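Local coordinates for protein helix-turn-helix transcriptional regulator (Pseudomonas aeruginosa, PDB 5XHX) that probably binds DNA as a LuxR-family transcriptional regulator and is represented here by its N-terminal ligand-binding-type domain, without the helix-turn-helix part, at residues A[23-29]-A[172-177]; A[38-42]-A[155-159]; A[55-59]-A[176-180]; A[81-86]-A[110-115]; A[127-131]-A[141-145]. All blocks are in the same frame, centred on the assembly; numbering follows the deposited sequence.

Interaction 1: A[23-29]-A[172-177]; sequences LDRPFFW and KRIHFE
Arg-173 drives its guanidinium into the 23-28 loop and bonds two backbone carbonyls, Leu-23 O ahead of the type I turn from Arg-25 to Phe-28 and Arg-25 O, the turn's first carbonyl. Arg-173 NH1 donates to Leu-23 O at 2.8 Å, an oxygen lying in the guanidinium plane, and to Arg-25 O at 2.7 Å; both carbonyls are approached from above their planes. Arg-25 O also accepts from Phe-28 N, which arrives from the opposite face, so the same oxygen closes the turn and receives the arginine. Phe-28 CB lies over one guanidinium face, 3.4 Å from Arg-173 NH1, with ring and guanidinium planes only 19° apart.

The rotation of the arginine is fixed from its other edge. Arg-173 NE donates to Glu-177 OE2 at 2.9 Å in a salt bridge. Trp-29 NE1 gives Glu-177 OE2 a nearly straight bond of 2.8 Å (163°) in the indole plane. Arg-173 CG, trans to its backbone N (chi1 167°), packs against the Phe-28 and Trp-29 rings, and a bend at chi2 turns CD and the guanidinium toward the carbonyls. Farther out, Asp-24 CB makes a CH-pi contact with one face of Phe-176, 3.8 Å from the ring centroid.

The contact joins the start of helix 28-36 to the end of helix 153-173. Trp-29 continues onto strands 44-50 and 140-147, and Phe-176 stacks edge-to-face with His-175 of the second subunit.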
# COMPACT_ATOMS: atom_id res chain seq x y z
N LEU A 23 -3.85 -6.28 -1.64
CA LEU A 23 -2.43 -6.60 -1.55
C LEU A 23 -2.19 -8.02 -1.05
O LEU A 23 -1.18 -8.63 -1.40
CB LEU A 23 -1.73 -5.58 -0.66
CG LEU A 23 -0.19 -5.61 -0.53
CD1 LEU A 23 0.52 -5.54 -1.89
CD2 LEU A 23 0.29 -4.45 0.36
N ASP A 24 -3.11 -8.58 -0.26
CA ASP A 24 -2.96 -9.94 0.25
C ASP A 24 -3.97 -10.90 -0.36
O ASP A 24 -4.27 -11.94 0.23
CB ASP A 24 -3.09 -9.95 1.78
CG ASP A 24 -4.48 -9.56 2.27
OD1 ASP A 24 -5.34 -9.16 1.44
OD2 ASP A 24 -4.71 -9.64 3.49
N ARG A 25 -4.51 -10.56 -1.52
CA ARG A 25 -5.55 -11.34 -2.16
C ARG A 25 -5.04 -11.91 -3.48
O ARG A 25 -4.10 -11.37 -4.07
CB ARG A 25 -6.80 -10.48 -2.39
CG ARG A 25 -7.35 -9.82 -1.11
CD ARG A 25 -7.79 -10.88 -0.07
NE ARG A 25 -8.79 -11.80 -0.60
CZ ARG A 25 -10.08 -11.50 -0.77
NH1 ARG A 25 -10.52 -10.30 -0.43
NH2 ARG A 25 -10.93 -12.39 -1.26
N PRO A 26 -5.63 -13.02 -3.95
CA PRO A 26 -5.13 -13.65 -5.19
C PRO A 26 -5.18 -12.75 -6.41
O PRO A 26 -4.34 -12.87 -7.30
CB PRO A 26 -6.05 -14.86 -5.36
CG PRO A 26 -6.59 -15.14 -4.00
CD PRO A 26 -6.69 -13.81 -3.31
N PHE A 27 -6.16 -11.85 -6.47
CA PHE A 27 -6.39 -11.01 -7.63
C PHE A 27 -5.62 -9.69 -7.59
O PHE A 27 -5.97 -8.76 -8.32
CB PHE A 27 -7.89 -10.71 -7.77
CG PHE A 27 -8.56 -10.38 -6.46
CD1 PHE A 27 -8.68 -9.06 -6.04
CD2 PHE A 27 -9.06 -11.38 -5.64
CE1 PHE A 27 -9.29 -8.75 -4.83
CE2 PHE A 27 -9.67 -11.09 -4.43
CZ PHE A 27 -9.79 -9.76 -4.02
N PHE A 28 -4.59 -9.59 -6.75
CA PHE A 28 -3.86 -8.32 -6.63
C PHE A 28 -3.30 -7.85 -7.97
O PHE A 28 -3.46 -6.69 -8.34
CB PHE A 28 -2.73 -8.44 -5.61
CG PHE A 28 -1.73 -7.31 -5.69
CD1 PHE A 28 -2.02 -6.06 -5.13
CD2 PHE A 28 -0.51 -7.48 -6.36
CE1 PHE A 28 -1.12 -5.01 -5.22
CE2 PHE A 28 0.40 -6.42 -6.45
CZ PHE A 28 0.10 -5.19 -5.88
N TRP A 29 -2.60 -8.74 -8.70
CA TRP A 29 -1.96 -8.30 -9.94
C TRP A 29 -2.99 -7.86 -10.97
O TRP A 29 -2.76 -6.91 -11.73
CB TRP A 29 -1.07 -9.41 -10.51
CG TRP A 29 0.09 -9.68 -9.63
CD1 TRP A 29 0.27 -10.76 -8.83
CD2 TRP A 29 1.23 -8.82 -9.42
NE1 TRP A 29 1.46 -10.65 -8.16
CE2 TRP A 29 2.07 -9.47 -8.50
CE3 TRP A 29 1.63 -7.59 -9.95
CZ2 TRP A 29 3.28 -8.92 -8.07
CZ3 TRP A 29 2.84 -7.04 -9.52
CH2 TRP A 29 3.64 -7.70 -8.59
N LYS A 172 6.18 -4.87 -1.75
CA LYS A 172 5.43 -5.31 -0.58
C LYS A 172 4.57 -6.53 -0.89
O LYS A 172 4.38 -7.39 -0.02
CB LYS A 172 4.58 -4.16 -0.04
CG LYS A 172 5.41 -3.05 0.60
CD LYS A 172 6.26 -3.62 1.73
CE LYS A 172 7.13 -2.55 2.37
NZ LYS A 172 8.44 -2.35 1.68
N ARG A 173 4.10 -6.66 -2.13
CA ARG A 173 3.29 -7.82 -2.48
C ARG A 173 4.04 -9.14 -2.28
O ARG A 173 3.40 -10.17 -2.02
CB ARG A 173 2.77 -7.68 -3.91
CG ARG A 173 2.17 -8.94 -4.53
CD ARG A 173 0.94 -9.48 -3.80
NE ARG A 173 0.40 -10.66 -4.47
CZ ARG A 173 -0.80 -11.19 -4.24
NH1 ARG A 173 -1.62 -10.66 -3.35
NH2 ARG A 173 -1.19 -12.27 -4.92
N ILE A 174 5.38 -9.13 -2.31
CA ILE A 174 6.16 -10.37 -2.16
C ILE A 174 5.84 -11.08 -0.85
O ILE A 174 5.84 -12.32 -0.78
CB ILE A 174 7.66 -10.07 -2.26
CG1 ILE A 174 8.04 -9.74 -3.69
CG2 ILE A 174 8.49 -11.26 -1.76
CD1 ILE A 174 7.45 -10.69 -4.68
N HIS A 175 5.57 -10.33 0.20
CA HIS A 175 5.21 -10.89 1.48
C HIS A 175 3.98 -11.73 1.45
O HIS A 175 3.81 -12.58 2.28
CB HIS A 175 5.05 -9.81 2.51
CG HIS A 175 6.31 -9.07 2.75
ND1 HIS A 175 7.34 -9.60 3.49
CD2 HIS A 175 6.74 -7.88 2.32
CE1 HIS A 175 8.34 -8.76 3.51
NE2 HIS A 175 8.00 -7.70 2.79
N PHE A 176 3.11 -11.50 0.50
CA PHE A 176 1.91 -12.27 0.41
C PHE A 176 1.94 -13.25 -0.73
O PHE A 176 0.94 -13.80 -1.07
CB PHE A 176 0.72 -11.35 0.29
CG PHE A 176 0.66 -10.31 1.36
CD1 PHE A 176 0.20 -10.62 2.61
CD2 PHE A 176 1.09 -9.04 1.12
CE1 PHE A 176 0.16 -9.70 3.57
CE2 PHE A 176 1.04 -8.12 2.10
CZ PHE A 176 0.58 -8.44 3.33
N GLU A 177 3.11 -13.47 -1.31
CA GLU A 177 3.25 -14.52 -2.31
C GLU A 177 3.86 -15.77 -1.69
O GLU A 177 4.89 -15.76 -1.07
CB GLU A 177 4.05 -14.08 -3.54
CG GLU A 177 3.51 -12.88 -4.22
CD GLU A 177 2.65 -13.20 -5.38
OE1 GLU A 177 2.43 -14.35 -5.65
OE2 GLU A 177 2.17 -12.28 -6.01

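Interaction 2: A[38-42]-A[155-159]; sequences QFAPV and QIALF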
# COMPACT_ATOMS: atom_id res chain seq x y z
N GLN A 38 -6.16 2.29 -16.53
CA GLN A 38 -6.97 3.50 -16.63
C GLN A 38 -6.22 4.62 -17.32
O GLN A 38 -6.85 5.55 -17.84
CB GLN A 38 -7.44 3.94 -15.24
CG GLN A 38 -8.37 2.93 -14.58
CD GLN A 38 -8.64 3.25 -13.12
OE1 GLN A 38 -8.49 4.39 -12.68
NE2 GLN A 38 -9.03 2.23 -12.35
N PHE A 39 -4.89 4.56 -17.35
CA PHE A 39 -4.07 5.59 -17.98
C PHE A 39 -3.53 5.18 -19.34
O PHE A 39 -2.93 6.02 -20.02
CB PHE A 39 -2.88 5.95 -17.07
CG PHE A 39 -3.24 6.20 -15.63
CD1 PHE A 39 -3.50 7.49 -15.18
CD2 PHE A 39 -3.31 5.15 -14.72
CE1 PHE A 39 -3.82 7.73 -13.84
CE2 PHE A 39 -3.64 5.38 -13.39
CZ PHE A 39 -3.90 6.67 -12.95
N ALA A 40 -3.70 3.93 -19.76
CA ALA A 40 -2.98 3.43 -20.93
C ALA A 40 -3.72 2.22 -21.47
O ALA A 40 -4.49 1.59 -20.75
CB ALA A 40 -1.53 3.07 -20.56
N PRO A 41 -3.47 1.85 -22.81
CA PRO A 41 -4.14 0.67 -23.41
C PRO A 41 -3.47 -0.65 -23.03
O PRO A 41 -2.85 -1.34 -23.84
CB PRO A 41 -4.04 0.96 -24.91
CG PRO A 41 -2.75 1.69 -25.03
CD PRO A 41 -2.69 2.60 -23.82
N VAL A 42 -3.63 -1.03 -21.77
CA VAL A 42 -3.16 -2.33 -21.28
C VAL A 42 -4.15 -3.40 -21.74
O VAL A 42 -5.28 -3.45 -21.26
CB VAL A 42 -3.00 -2.33 -19.76
CG1 VAL A 42 -2.61 -3.73 -19.27
CG2 VAL A 42 -2.00 -1.25 -19.32
N GLN A 155 2.05 7.92 -22.46
CA GLN A 155 1.86 6.75 -21.60
C GLN A 155 3.14 6.42 -20.82
O GLN A 155 3.08 6.13 -19.62
CB GLN A 155 1.40 5.55 -22.42
CG GLN A 155 -0.04 5.63 -22.94
CD GLN A 155 -0.20 6.63 -24.08
OE1 GLN A 155 0.64 6.70 -24.99
NE2 GLN A 155 -1.26 7.41 -24.03
N ILE A 156 4.29 6.43 -21.49
CA ILE A 156 5.55 6.17 -20.79
C ILE A 156 5.76 7.20 -19.69
O ILE A 156 6.13 6.87 -18.56
CB ILE A 156 6.74 6.17 -21.77
CG1 ILE A 156 6.56 5.12 -22.87
CG2 ILE A 156 8.03 5.92 -21.00
CD1 ILE A 156 6.36 3.72 -22.37
N ALA A 157 5.51 8.47 -20.01
CA ALA A 157 5.59 9.53 -19.01
C ALA A 157 4.71 9.22 -17.80
O ALA A 157 5.15 9.33 -16.65
CB ALA A 157 5.19 10.87 -19.65
N LEU A 158 3.47 8.81 -18.04
CA LEU A 158 2.58 8.43 -16.94
C LEU A 158 3.15 7.28 -16.12
O LEU A 158 3.14 7.31 -14.88
CB LEU A 158 1.21 8.04 -17.50
CG LEU A 158 0.10 9.08 -17.35
CD1 LEU A 158 -0.33 9.13 -15.89
CD2 LEU A 158 0.59 10.44 -17.82
N PHE A 159 3.59 6.22 -16.80
CA PHE A 159 4.18 5.08 -16.10
C PHE A 159 5.32 5.52 -15.18
O PHE A 159 5.47 5.00 -14.07
CB PHE A 159 4.67 4.04 -17.11
CG PHE A 159 3.57 3.28 -17.80
CD1 PHE A 159 2.46 2.83 -17.09
CD2 PHE A 159 3.65 3.01 -19.16
CE1 PHE A 159 1.44 2.11 -17.74
CE2 PHE A 159 2.64 2.30 -19.81
CZ PHE A 159 1.53 1.85 -19.10
O HOH W 1 -2.78 7.98 -21.54
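Phe-39 holds CG beside its backbone N (chi1 -48°), which sets its ring against Leu-158, while the Phe-159 ring brings CZ to Ala-40. The contact is a loop-to-helix packing at the edge of the alpha-beta-alpha sandwich, whose sheet is antiparallel: residues 38-42, which link helix 28-36 to strand 44-50, rest on the first turns of helix 153-173. Ala-40 CB is the central point of the interface. It lies 3.6 Å from Phe-159 CZ and 3.8 Å from Gln-155 CG, and so fits between side chains one helical turn apart. Beside it, Leu-158 CD1 approaches Phe-39 CD1 to 3.6 Å, the two side chains crossing at about a right angle.

Pro-41, the centre of an inverse gamma turn, brings its CD to 4.1 Å from Gln-155 CG, also nearly perpendicular to that side chain. Its carbonyl is bonded by Ser-147 OG, tying the loop to the end of strand 140-147.

The direct contacts are thus apolar, and the polar link runs through water. The bend of Gln-155 at chi2 (73°) folds its amide back toward the N-terminal end of the helix: OE1 accepts from Gly-152 N, while Gln-155 NE2 donates over 3.0 Å to a water that in turn donates to Phe-39 O.

Interaction 3: A[55-59]-A[176-180]; sequences PLILS and FEDAV
The edge strand 56-60 of the antiparallel sheet, at its classic beta bulge, is covered here by the tail that follows helix 153-173. The bulge places Leu-58 and Ser-59 both opposite Ala-47. Leu-58 reaches the tail with both methyls, meeting the carboxylate of Glu-177: Leu-58 CD2 lies 3.5 Å from Glu-177 OE1, and Leu-58 CD1 is 3.7 Å from Glu-177 OE2. Leu-58 CD2 also touches Val-180 CG2 at 4.1 Å. Two residues earlier, Leu-56 has CG trans to its backbone N (chi1 178°), which carries Leu-56 CD2 to 4.1 Å from Ala-179 CB, with Val-180 CG2 slightly farther away. Val-180 itself continues onto Ile-49 of the adjacent strand.

The leucine methyls thus meet a carboxylate at one place and the aliphatic carbons of Ala-179 and Val-180 at another, and the fit is by van der Waals contact alone. Glu-177 OE2 keeps its polar partners, Arg-173 and Trp-29, while the methyls of Leu-58 cover the carboxylate.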
# COMPACT_ATOMS: atom_id res chain seq x y z
N PRO A 55 11.71 -18.89 -15.07
CA PRO A 55 10.82 -17.84 -14.53
C PRO A 55 9.70 -18.44 -13.72
O PRO A 55 9.12 -19.47 -14.09
CB PRO A 55 10.26 -17.16 -15.79
CG PRO A 55 11.17 -17.56 -16.91
CD PRO A 55 11.72 -18.92 -16.54
N LEU A 56 9.36 -17.77 -12.62
CA LEU A 56 8.21 -18.12 -11.80
C LEU A 56 7.07 -17.17 -12.15
O LEU A 56 7.15 -15.96 -11.87
CB LEU A 56 8.58 -18.06 -10.32
CG LEU A 56 7.47 -18.34 -9.31
CD1 LEU A 56 6.82 -19.71 -9.57
CD2 LEU A 56 8.04 -18.28 -7.90
N ILE A 57 6.02 -17.70 -12.75
CA ILE A 57 4.86 -16.91 -13.13
C ILE A 57 3.94 -16.81 -11.91
O ILE A 57 3.40 -17.82 -11.45
CB ILE A 57 4.11 -17.54 -14.32
CG1 ILE A 57 5.08 -17.80 -15.48
CG2 ILE A 57 2.94 -16.65 -14.74
CD1 ILE A 57 5.50 -16.56 -16.21
N LEU A 58 3.76 -15.59 -11.41
CA LEU A 58 2.89 -15.37 -10.26
C LEU A 58 1.43 -15.24 -10.66
O LEU A 58 0.55 -15.81 -10.00
CB LEU A 58 3.34 -14.13 -9.49
CG LEU A 58 4.77 -14.13 -8.91
CD1 LEU A 58 5.08 -12.77 -8.24
CD2 LEU A 58 4.98 -15.28 -7.93
N SER A 59 1.16 -14.52 -11.74
CA SER A 59 -0.22 -14.31 -12.16
C SER A 59 -0.17 -13.74 -13.57
O SER A 59 0.81 -13.09 -13.95
CB SER A 59 -0.95 -13.35 -11.20
OG SER A 59 -2.31 -13.16 -11.56
N PHE A 176 3.11 -11.50 0.50
CA PHE A 176 1.91 -12.27 0.41
C PHE A 176 1.94 -13.25 -0.73
O PHE A 176 0.94 -13.80 -1.07
CB PHE A 176 0.72 -11.35 0.29
CG PHE A 176 0.66 -10.31 1.36
CD1 PHE A 176 0.20 -10.62 2.61
CD2 PHE A 176 1.09 -9.04 1.12
CE1 PHE A 176 0.16 -9.70 3.57
CE2 PHE A 176 1.04 -8.12 2.10
CZ PHE A 176 0.58 -8.44 3.33
N GLU A 177 3.11 -13.47 -1.31
CA GLU A 177 3.25 -14.52 -2.31
C GLU A 177 3.86 -15.77 -1.69
O GLU A 177 4.89 -15.76 -1.07
CB GLU A 177 4.05 -14.08 -3.54
CG GLU A 177 3.51 -12.88 -4.22
CD GLU A 177 2.65 -13.20 -5.38
OE1 GLU A 177 2.43 -14.35 -5.65
OE2 GLU A 177 2.17 -12.28 -6.01
N ASP A 178 3.15 -16.84 -1.88
CA ASP A 178 3.35 -18.06 -1.16
C ASP A 178 4.35 -18.90 -1.89
O ASP A 178 5.10 -19.64 -1.29
CB ASP A 178 2.03 -18.74 -1.20
CG ASP A 178 1.23 -18.29 -2.39
OD1 ASP A 178 0.96 -17.08 -2.50
OD2 ASP A 178 0.93 -19.14 -3.24
N ALA A 179 4.34 -18.78 -3.20
CA ALA A 179 5.30 -19.48 -4.03
C ALA A 179 6.69 -18.94 -3.77
O ALA A 179 7.67 -19.55 -4.15
CB ALA A 179 4.94 -19.34 -5.48
N VAL A 180 6.75 -17.78 -3.13
CA VAL A 180 8.04 -17.15 -2.86
C VAL A 180 8.38 -17.30 -1.38
O VAL A 180 9.25 -18.10 -1.02
CB VAL A 180 8.01 -15.66 -3.25
CG1 VAL A 180 9.37 -15.03 -3.05
CG2 VAL A 180 7.52 -15.51 -4.70

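Interaction 4: A[81-86]-A[110-115]; sequences LYLQDP and FETTEY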
# COMPACT_ATOMS: atom_id res chain seq x y z
N LEU A 81 11.90 -20.61 -23.86
CA LEU A 81 11.67 -19.45 -24.73
C LEU A 81 11.89 -18.12 -24.01
O LEU A 81 12.23 -17.13 -24.65
CB LEU A 81 10.25 -19.49 -25.31
CG LEU A 81 10.00 -20.46 -26.46
CD1 LEU A 81 8.53 -20.40 -26.86
CD2 LEU A 81 10.90 -20.11 -27.64
N TYR A 82 11.73 -18.09 -22.68
CA TYR A 82 12.00 -16.85 -21.94
C TYR A 82 13.42 -16.36 -22.14
O TYR A 82 13.70 -15.17 -21.92
CB TYR A 82 11.77 -17.05 -20.45
CG TYR A 82 12.93 -17.73 -19.75
CD1 TYR A 82 13.01 -19.12 -19.68
CD2 TYR A 82 13.96 -16.99 -19.15
CE1 TYR A 82 14.07 -19.75 -19.04
CE2 TYR A 82 15.03 -17.62 -18.51
CZ TYR A 82 15.07 -19.00 -18.45
OH TYR A 82 16.12 -19.65 -17.80
N LEU A 83 14.35 -17.25 -22.50
CA LEU A 83 15.73 -16.84 -22.75
C LEU A 83 15.82 -15.86 -23.91
O LEU A 83 16.79 -15.08 -23.98
CB LEU A 83 16.61 -18.06 -23.02
CG LEU A 83 16.81 -18.95 -21.79
CD1 LEU A 83 17.50 -20.32 -22.13
CD2 LEU A 83 17.62 -18.17 -20.74
N GLN A 84 14.87 -15.90 -24.84
CA GLN A 84 14.82 -14.97 -25.97
C GLN A 84 13.93 -13.77 -25.68
O GLN A 84 13.73 -12.92 -26.57
CB GLN A 84 14.30 -15.70 -27.23
CG GLN A 84 15.12 -16.97 -27.62
CD GLN A 84 14.30 -17.98 -28.45
OE1 GLN A 84 13.38 -17.60 -29.18
NE2 GLN A 84 14.66 -19.26 -28.35
N ASP A 85 13.36 -13.69 -24.49
CA ASP A 85 12.50 -12.56 -24.15
C ASP A 85 13.39 -11.38 -23.83
O ASP A 85 14.15 -11.42 -22.85
CB ASP A 85 11.60 -12.92 -22.97
CG ASP A 85 10.63 -11.78 -22.58
OD1 ASP A 85 10.79 -10.65 -23.06
OD2 ASP A 85 9.74 -12.05 -21.75
N PRO A 86 13.34 -10.31 -24.63
CA PRO A 86 14.17 -9.13 -24.32
C PRO A 86 13.98 -8.60 -22.90
O PRO A 86 14.92 -8.04 -22.32
CB PRO A 86 13.74 -8.10 -25.38
CG PRO A 86 12.47 -8.60 -25.97
CD PRO A 86 12.48 -10.11 -25.80
N PHE A 110 15.48 -9.63 -33.01
CA PHE A 110 14.35 -9.96 -32.15
C PHE A 110 13.22 -10.59 -32.96
O PHE A 110 12.68 -11.64 -32.59
CB PHE A 110 13.86 -8.71 -31.41
CG PHE A 110 12.54 -8.91 -30.68
CD1 PHE A 110 12.40 -9.90 -29.71
CD2 PHE A 110 11.45 -8.11 -30.97
CE1 PHE A 110 11.19 -10.08 -29.04
CE2 PHE A 110 10.24 -8.27 -30.31
CZ PHE A 110 10.11 -9.27 -29.34
N GLU A 111 12.88 -9.97 -34.09
CA GLU A 111 11.74 -10.42 -34.88
C GLU A 111 11.98 -11.77 -35.56
O GLU A 111 11.04 -12.34 -36.12
CB GLU A 111 11.40 -9.36 -35.92
CG GLU A 111 11.28 -7.97 -35.33
CD GLU A 111 9.96 -7.30 -35.66
OE1 GLU A 111 9.15 -7.89 -36.41
OE2 GLU A 111 9.73 -6.18 -35.16
N THR A 112 13.20 -12.30 -35.52
CA THR A 112 13.49 -13.59 -36.11
C THR A 112 13.49 -14.73 -35.10
O THR A 112 13.70 -15.88 -35.48
CB THR A 112 14.83 -13.55 -36.85
OG1 THR A 112 15.90 -13.63 -35.91
CG2 THR A 112 14.95 -12.26 -37.66
N THR A 113 13.25 -14.44 -33.82
CA THR A 113 13.29 -15.47 -32.80
C THR A 113 11.99 -16.26 -32.79
O THR A 113 10.93 -15.76 -33.19
CB THR A 113 13.53 -14.88 -31.40
OG1 THR A 113 12.41 -14.06 -31.04
CG2 THR A 113 14.80 -14.03 -31.38
N GLU A 114 12.07 -17.52 -32.35
CA GLU A 114 10.85 -18.29 -32.14
C GLU A 114 9.94 -17.61 -31.12
O GLU A 114 8.72 -17.57 -31.30
CB GLU A 114 11.18 -19.71 -31.69
CG GLU A 114 9.96 -20.61 -31.56
CD GLU A 114 10.34 -22.04 -31.24
OE1 GLU A 114 11.55 -22.28 -31.01
OE2 GLU A 114 9.46 -22.92 -31.23
N TYR A 115 10.54 -17.05 -30.06
CA TYR A 115 9.76 -16.34 -29.04
C TYR A 115 8.84 -15.29 -29.67
O TYR A 115 7.65 -15.20 -29.35
CB TYR A 115 10.71 -15.71 -28.01
CG TYR A 115 9.99 -14.79 -27.05
CD1 TYR A 115 9.27 -15.32 -25.99
CD2 TYR A 115 10.00 -13.41 -27.24
CE1 TYR A 115 8.57 -14.50 -25.14
CE2 TYR A 115 9.30 -12.57 -26.36
CZ TYR A 115 8.59 -13.14 -25.31
OH TYR A 115 7.87 -12.40 -24.41
O HOH W 2 13.87 -21.52 -30.24
O HOH W 3 8.67 -10.06 -24.57
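Gln-84 and Tyr-115 meet through a hydrogen bond from a backbone N-H to a side-chain amide oxygen, and through a ring packed on backbone. With its chain extended beyond CG, Gln-84 reaches the first turn of helix 114-123, where Gln-84 OE1 accepts from Tyr-115 N at 3.0 Å (161°), the donor tilted somewhat from the carbonyl plane. NE2 turns to a water that donates to Glu-114 OE1; that carboxylate also forms a salt bridge with Arg-76.

Tyr-115 has CG trans to its backbone N (chi1 171°), which lays the ring along residues 81-86. Asp-85 CA sits over one face, 4.0 Å from the Tyr-115 ring centroid, in a CH-pi contact, and the carboxylate plane of Asp-85 is 18° from the ring plane. A water joins Asp-85 OD1 to Tyr-115 OH. Next to this, Pro-86 CD packs at 3.5 Å against Phe-110 CE1, the two side chains roughly perpendicular.

Each segment also carries a helix N-cap: Asp-85 OD1 accepts from Phe-87 N, and Thr-113 OG1 caps Tyr-116 N while donating to Phe-110 O. Two helix starts are thus positioned together, and the buried Asp-85 carboxylate is satisfied by Phe-87 N, water and Tyr-77 OH, a setting that would probably stabilise its negative charge.

Interaction 5: A[127-131]-A[141-145]; sequences DEVQY and LCLSL
Strands 127-131 and 141-145 run antiparallel, their axes 4.5 Å apart at closest approach and their directions 154° apart. They are the two arms of a beta hairpin in the middle of the five-stranded antiparallel sheet. Val-129 pairs with Leu-145 and Tyr-131 with Leu-143 as hydrogen-bonded pairs, flanking the non-hydrogen-bonded pair Gln-130 and Ser-144. Leu-145 N to Val-129 O is the straightest of the four backbone bonds, 2.8 Å at 177°, and Val-129 N returns a bond to Leu-145 O.

Val-129, Tyr-131, Leu-143 and Leu-145 share one sheet face, turned to helices 28-36 and 153-173. Val-129 CG2 meets Leu-145 CB at 3.8 Å. At the edge of the Tyr-131 ring and near its plane lies Leu-145 CD1, 4.4 Å from Tyr-131 CE2. The phenol OH is bonded to Phe-159 O, linking this face to the helix.

The face bearing Gln-130 and Ser-144 is more polar. Gln-130, extended with CG trans to its backbone N (chi1 -168°), lies alongside Cys-142: Gln-130 CD is 3.5 Å from Cys-142 CB, and NE2 donates onward to Asn-132. Glu-128 reaches diagonally along the strands, also by an extended chain, and Glu-128 OE1 accepts from Ser-144 OG at 2.8 Å, the hydroxyl standing above the carboxylate plane.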
# COMPACT_ATOMS: atom_id res chain seq x y z
N ASP A 127 2.97 -4.14 -28.36
CA ASP A 127 3.93 -3.37 -27.56
C ASP A 127 3.92 -3.87 -26.13
O ASP A 127 2.98 -4.53 -25.68
CB ASP A 127 3.62 -1.86 -27.60
CG ASP A 127 4.85 -0.99 -27.30
OD1 ASP A 127 5.97 -1.53 -27.11
OD2 ASP A 127 4.68 0.24 -27.28
N GLU A 128 4.98 -3.54 -25.40
CA GLU A 128 5.11 -4.02 -24.04
C GLU A 128 5.90 -3.01 -23.22
O GLU A 128 6.85 -2.41 -23.71
CB GLU A 128 5.83 -5.38 -23.99
CG GLU A 128 5.62 -6.14 -22.68
CD GLU A 128 6.34 -7.50 -22.65
OE1 GLU A 128 6.52 -8.07 -21.54
OE2 GLU A 128 6.74 -7.97 -23.74
N VAL A 129 5.51 -2.86 -21.95
CA VAL A 129 6.38 -2.23 -20.96
C VAL A 129 6.45 -3.17 -19.77
O VAL A 129 5.59 -4.02 -19.58
CB VAL A 129 5.91 -0.84 -20.49
CG1 VAL A 129 5.81 0.11 -21.65
CG2 VAL A 129 4.57 -0.96 -19.74
N GLN A 130 7.47 -2.96 -18.94
CA GLN A 130 7.64 -3.78 -17.76
C GLN A 130 8.22 -2.93 -16.64
O GLN A 130 9.21 -2.22 -16.86
CB GLN A 130 8.57 -4.96 -18.09
CG GLN A 130 8.63 -6.06 -17.08
CD GLN A 130 9.47 -7.22 -17.58
OE1 GLN A 130 8.95 -8.18 -18.15
NE2 GLN A 130 10.77 -7.09 -17.43
N TYR A 131 7.64 -3.04 -15.45
CA TYR A 131 8.31 -2.59 -14.23
C TYR A 131 9.18 -3.72 -13.69
O TYR A 131 8.68 -4.83 -13.48
CB TYR A 131 7.29 -2.19 -13.16
CG TYR A 131 6.51 -0.91 -13.43
CD1 TYR A 131 7.00 0.34 -13.05
CD2 TYR A 131 5.26 -0.97 -14.04
CE1 TYR A 131 6.26 1.51 -13.28
CE2 TYR A 131 4.51 0.17 -14.26
CZ TYR A 131 5.01 1.40 -13.88
OH TYR A 131 4.26 2.51 -14.10
N LEU A 141 11.56 -9.12 -9.72
CA LEU A 141 10.11 -9.14 -9.85
C LEU A 141 9.68 -8.20 -10.97
O LEU A 141 10.07 -7.03 -11.00
CB LEU A 141 9.45 -8.75 -8.52
CG LEU A 141 7.94 -8.50 -8.51
CD1 LEU A 141 7.18 -9.79 -8.85
CD2 LEU A 141 7.49 -8.00 -7.14
N CYS A 142 8.85 -8.70 -11.88
CA CYS A 142 8.51 -7.92 -13.07
C CYS A 142 7.01 -7.91 -13.27
O CYS A 142 6.33 -8.93 -13.12
CB CYS A 142 9.18 -8.48 -14.32
SG CYS A 142 10.97 -8.47 -14.22
N LEU A 143 6.49 -6.74 -13.62
CA LEU A 143 5.11 -6.59 -14.03
C LEU A 143 5.14 -6.17 -15.49
O LEU A 143 5.57 -5.06 -15.81
CB LEU A 143 4.36 -5.56 -13.18
CG LEU A 143 2.98 -5.21 -13.76
CD1 LEU A 143 2.06 -6.46 -13.80
CD2 LEU A 143 2.35 -4.07 -12.97
N SER A 144 4.73 -7.08 -16.36
CA SER A 144 4.67 -6.81 -17.79
C SER A 144 3.28 -6.32 -18.14
O SER A 144 2.29 -6.90 -17.69
CB SER A 144 5.00 -8.08 -18.59
OG SER A 144 4.33 -8.03 -19.84
N LEU A 145 3.20 -5.25 -18.92
CA LEU A 145 1.94 -4.73 -19.42
C LEU A 145 2.04 -4.71 -20.93
O LEU A 145 2.92 -4.04 -21.49
CB LEU A 145 1.65 -3.32 -18.89
CG LEU A 145 1.75 -3.09 -17.38
CD1 LEU A 145 1.63 -1.58 -17.08
CD2 LEU A 145 0.68 -3.86 -16.64

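Overall arrangement
From the N terminus, residues 23-29 open the longest span, closed by interaction 1 near the end of the modelled chain. Interaction 2 lies wholly within it; together they fasten the start of helix 28-36 and the loop after that helix to helix 153-173. Interaction 3 begins after residues 38-42 and ends beyond residues 155-159, so it crosses interaction 2; it brings the C-terminal tail to the edge strand and shares Phe-176 and Glu-177 with interaction 1. Interactions 4 and 5 follow in series within all three spans. Interaction 4 ties the 81-86 connection to the start of helix 114-123 and touches interaction 3 through Pro-55 and Tyr-82. Interaction 5, the hairpin inside the sheet, touches interactions 1, 2 and 3.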